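Hypothetical protein SO0527 (Shewanella oneidensis, PDB 2BBE) is of unknown function but belongs to the antibiotic biosynthesis monooxygenase family, and so may act as a monooxygenase on a substrate yet to be identified. Local coordinates at residues 36-41 with 62-67. Sequence-based numbering, arbitrary orientation. Where two conformers were deposited one is given.
Sequences SLIPDT and VTFVEK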
loop_
_atom_site.group_PDB
_atom_site.type_symbol
_atom_site.label_atom_id
_atom_site.label_comp_id
_atom_site.label_asym_id
_atom_site.label_seq_id
_atom_site.Cartn_x
_atom_site.Cartn_y
_atom_site.Cartn_z
ATOM N N SER A 36 -9.113 -3.280 18.016
ATOM C CA SER A 36 -9.618 -4.652 18.177
ATOM C C SER A 36 -10.310 -5.160 16.891
ATOM O O SER A 36 -10.429 -6.383 16.681
ATOM C CB SER A 36 -10.585 -4.753 19.378
ATOM O OG SER A 36 -11.834 -4.176 19.007
ATOM N N LEU A 37 -10.747 -4.235 16.038
ATOM C CA LEU A 37 -11.437 -4.580 14.787
ATOM C C LEU A 37 -10.482 -4.991 13.671
ATOM O O LEU A 37 -10.906 -5.575 12.668
ATOM C CB LEU A 37 -12.283 -3.391 14.265
ATOM C CG LEU A 37 -13.286 -2.771 15.241
ATOM C CD1 LEU A 37 -13.934 -1.532 14.632
ATOM C CD2 LEU A 37 -14.329 -3.805 15.691
ATOM N N ILE A 38 -9.202 -4.670 13.828
ATOM C CA ILE A 38 -8.260 -4.786 12.709
ATOM C C ILE A 38 -7.951 -6.237 12.254
ATOM O O ILE A 38 -8.016 -6.523 11.050
ATOM C CB ILE A 38 -6.957 -3.964 12.977
ATOM C CG1 ILE A 38 -7.312 -2.472 13.015
ATOM C CG2 ILE A 38 -5.878 -4.250 11.888
ATOM C CD1 ILE A 38 -6.133 -1.564 13.362
ATOM N N PRO A 39 -7.585 -7.138 13.191
ATOM C CA PRO A 39 -7.177 -8.484 12.744
ATOM C C PRO A 39 -8.226 -9.191 11.903
ATOM O O PRO A 39 -7.873 -9.742 10.864
ATOM C CB PRO A 39 -6.913 -9.232 14.057
ATOM C CG PRO A 39 -6.486 -8.143 14.973
ATOM C CD PRO A 39 -7.443 -7.016 14.652
ATOM N N ASP A 40 -9.502 -9.141 12.295
ATOM C CA ASP A 40 -10.520 -9.815 11.477
ATOM C C ASP A 40 -10.853 -9.082 10.180
ATOM O O ASP A 40 -11.225 -9.711 9.187
ATOM C CB ASP A 40 -11.794 -10.083 12.266
ATOM C CG ASP A 40 -11.627 -11.227 13.268
ATOM O OD1 ASP A 40 -10.677 -12.052 13.142
ATOM O OD2 ASP A 40 -12.456 -11.283 14.193
ATOM N N THR A 41 -10.748 -7.756 10.192
ATOM C CA THR A 41 -11.036 -7.004 8.988
ATOM C C THR A 41 -9.977 -7.253 7.922
ATOM O O THR A 41 -10.312 -7.426 6.751
ATOM C CB THR A 41 -11.184 -5.501 9.258
ATOM O OG1 THR A 41 -12.254 -5.296 10.187
ATOM C CG2 THR A 41 -11.489 -4.766 7.955
ATOM N N VAL A 62 -9.229 9.732 16.420
ATOM C CA VAL A 62 -8.685 8.464 15.945
ATOM C C VAL A 62 -9.407 8.154 14.617
ATOM O O VAL A 62 -10.643 8.251 14.560
ATOM C CB VAL A 62 -8.937 7.336 16.981
ATOM C CG1 VAL A 62 -8.117 6.107 16.641
ATOM C CG2 VAL A 62 -8.561 7.810 18.420
ATOM N N THR A 63 -8.662 7.798 13.569
ATOM C CA THR A 63 -9.231 7.717 12.213
ATOM C C THR A 63 -8.810 6.455 11.468
ATOM O O THR A 63 -7.619 6.125 11.433
ATOM C CB THR A 63 -8.800 8.965 11.388
ATOM O OG1 THR A 63 -9.311 10.135 12.029
ATOM C CG2 THR A 63 -9.284 8.909 9.909
ATOM N N PHE A 64 -9.781 5.759 10.870
ATOM C CA PHE A 64 -9.490 4.660 9.967
ATOM C C PHE A 64 -9.364 5.142 8.520
ATOM O O PHE A 64 -10.194 5.920 8.029
ATOM C CB PHE A 64 -10.608 3.574 10.021
ATOM C CG PHE A 64 -10.303 2.422 10.949
ATOM C CD1 PHE A 64 -9.182 1.604 10.731
ATOM C CD2 PHE A 64 -11.155 2.131 12.020
ATOM C CE1 PHE A 64 -8.907 0.527 11.587
ATOM C CE2 PHE A 64 -10.892 1.054 12.864
ATOM C CZ PHE A 64 -9.764 0.272 12.664
ATOM N N VAL A 65 -8.342 4.633 7.838
ATOM C CA VAL A 65 -8.156 4.835 6.408
ATOM C C VAL A 65 -8.268 3.457 5.766
ATOM O O VAL A 65 -7.485 2.540 6.082
ATOM C CB VAL A 65 -6.778 5.485 6.124
ATOM C CG1 VAL A 65 -6.429 5.411 4.598
ATOM C CG2 VAL A 65 -6.791 6.948 6.659
ATOM N N GLU A 66 -9.263 3.302 4.893
ATOM C CA GLU A 66 -9.684 1.978 4.449
ATOM C C GLU A 66 -9.782 1.909 2.931
ATOM O O GLU A 66 -9.997 2.943 2.274
ATOM C CB GLU A 66 -11.080 1.641 5.032
ATOM C CG GLU A 66 -11.291 2.012 6.515
ATOM C CD GLU A 66 -12.737 1.782 6.994
ATOM O OE1 GLU A 66 -13.557 1.199 6.245
ATOM O OE2 GLU A 66 -13.051 2.180 8.145
ATOM N N LYS A 67 -9.663 0.689 2.403
ATOM C CA LYS A 67 -9.903 0.411 0.977
ATOM C C LYS A 67 -10.410 -1.019 0.808
ATOM O O LYS A 67 -9.894 -1.957 1.436
ATOM C CB LYS A 67 -8.640 0.654 0.128
ATOM C CG LYS A 67 -8.914 0.861 -1.374
ATOM C CD LYS A 67 -7.623 0.959 -2.233
ATOM C CE LYS A 67 -6.846 2.268 -2.036
ATOM N NZ LYS A 67 -5.613 2.383 -2.954
#
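Phe64 of strand 62-67 meets Ile38 and Leu37 of segment 36-41, an example of how one aromatic side chain can supply all of a strand's part in a contact with the helical layer above it. Earlier on the strand, Val62 turns to the same layer but packs on helix 27-35, through Leu30, Ile31 and Leu34, whereas Thr63 uses OG1 for a hydrogen bond to Tyr103 of the second subunit. At Phe64 the ring reaches across to Leu37 and Ile38. CG1 of Ile38 lies at the ring edge, close to its plane and 3.7 Å from both CE1 and CZ of Phe64, so that it faces the bond between them. The Ile38 CD1 methyl follows at 3.9 Å from Phe64 CE1. Ile38 can offer this branch because CG1 sits anti to the carbonyl carbon (chi1 -66°). Such packing belongs to the ferredoxin-like alpha/beta fold of dimeric alpha-beta barrel proteins, in which helices cover one face of an antiparallel sheet and the other face meets a second subunit. Leu37 makes the looser approach, its CD1 4.4 Å from Phe64 CE2 and oblique to the ring. Thr41 OG1 donates a hydrogen bond to Leu37 O (2.8 Å). Val65, next along, packs on Val65 of the second subunit, while Glu66 touches Tyr50, whose ring also stacks with that of Phe64. Lys67 NZ is hydrogen-bonded to Gln105 OE1.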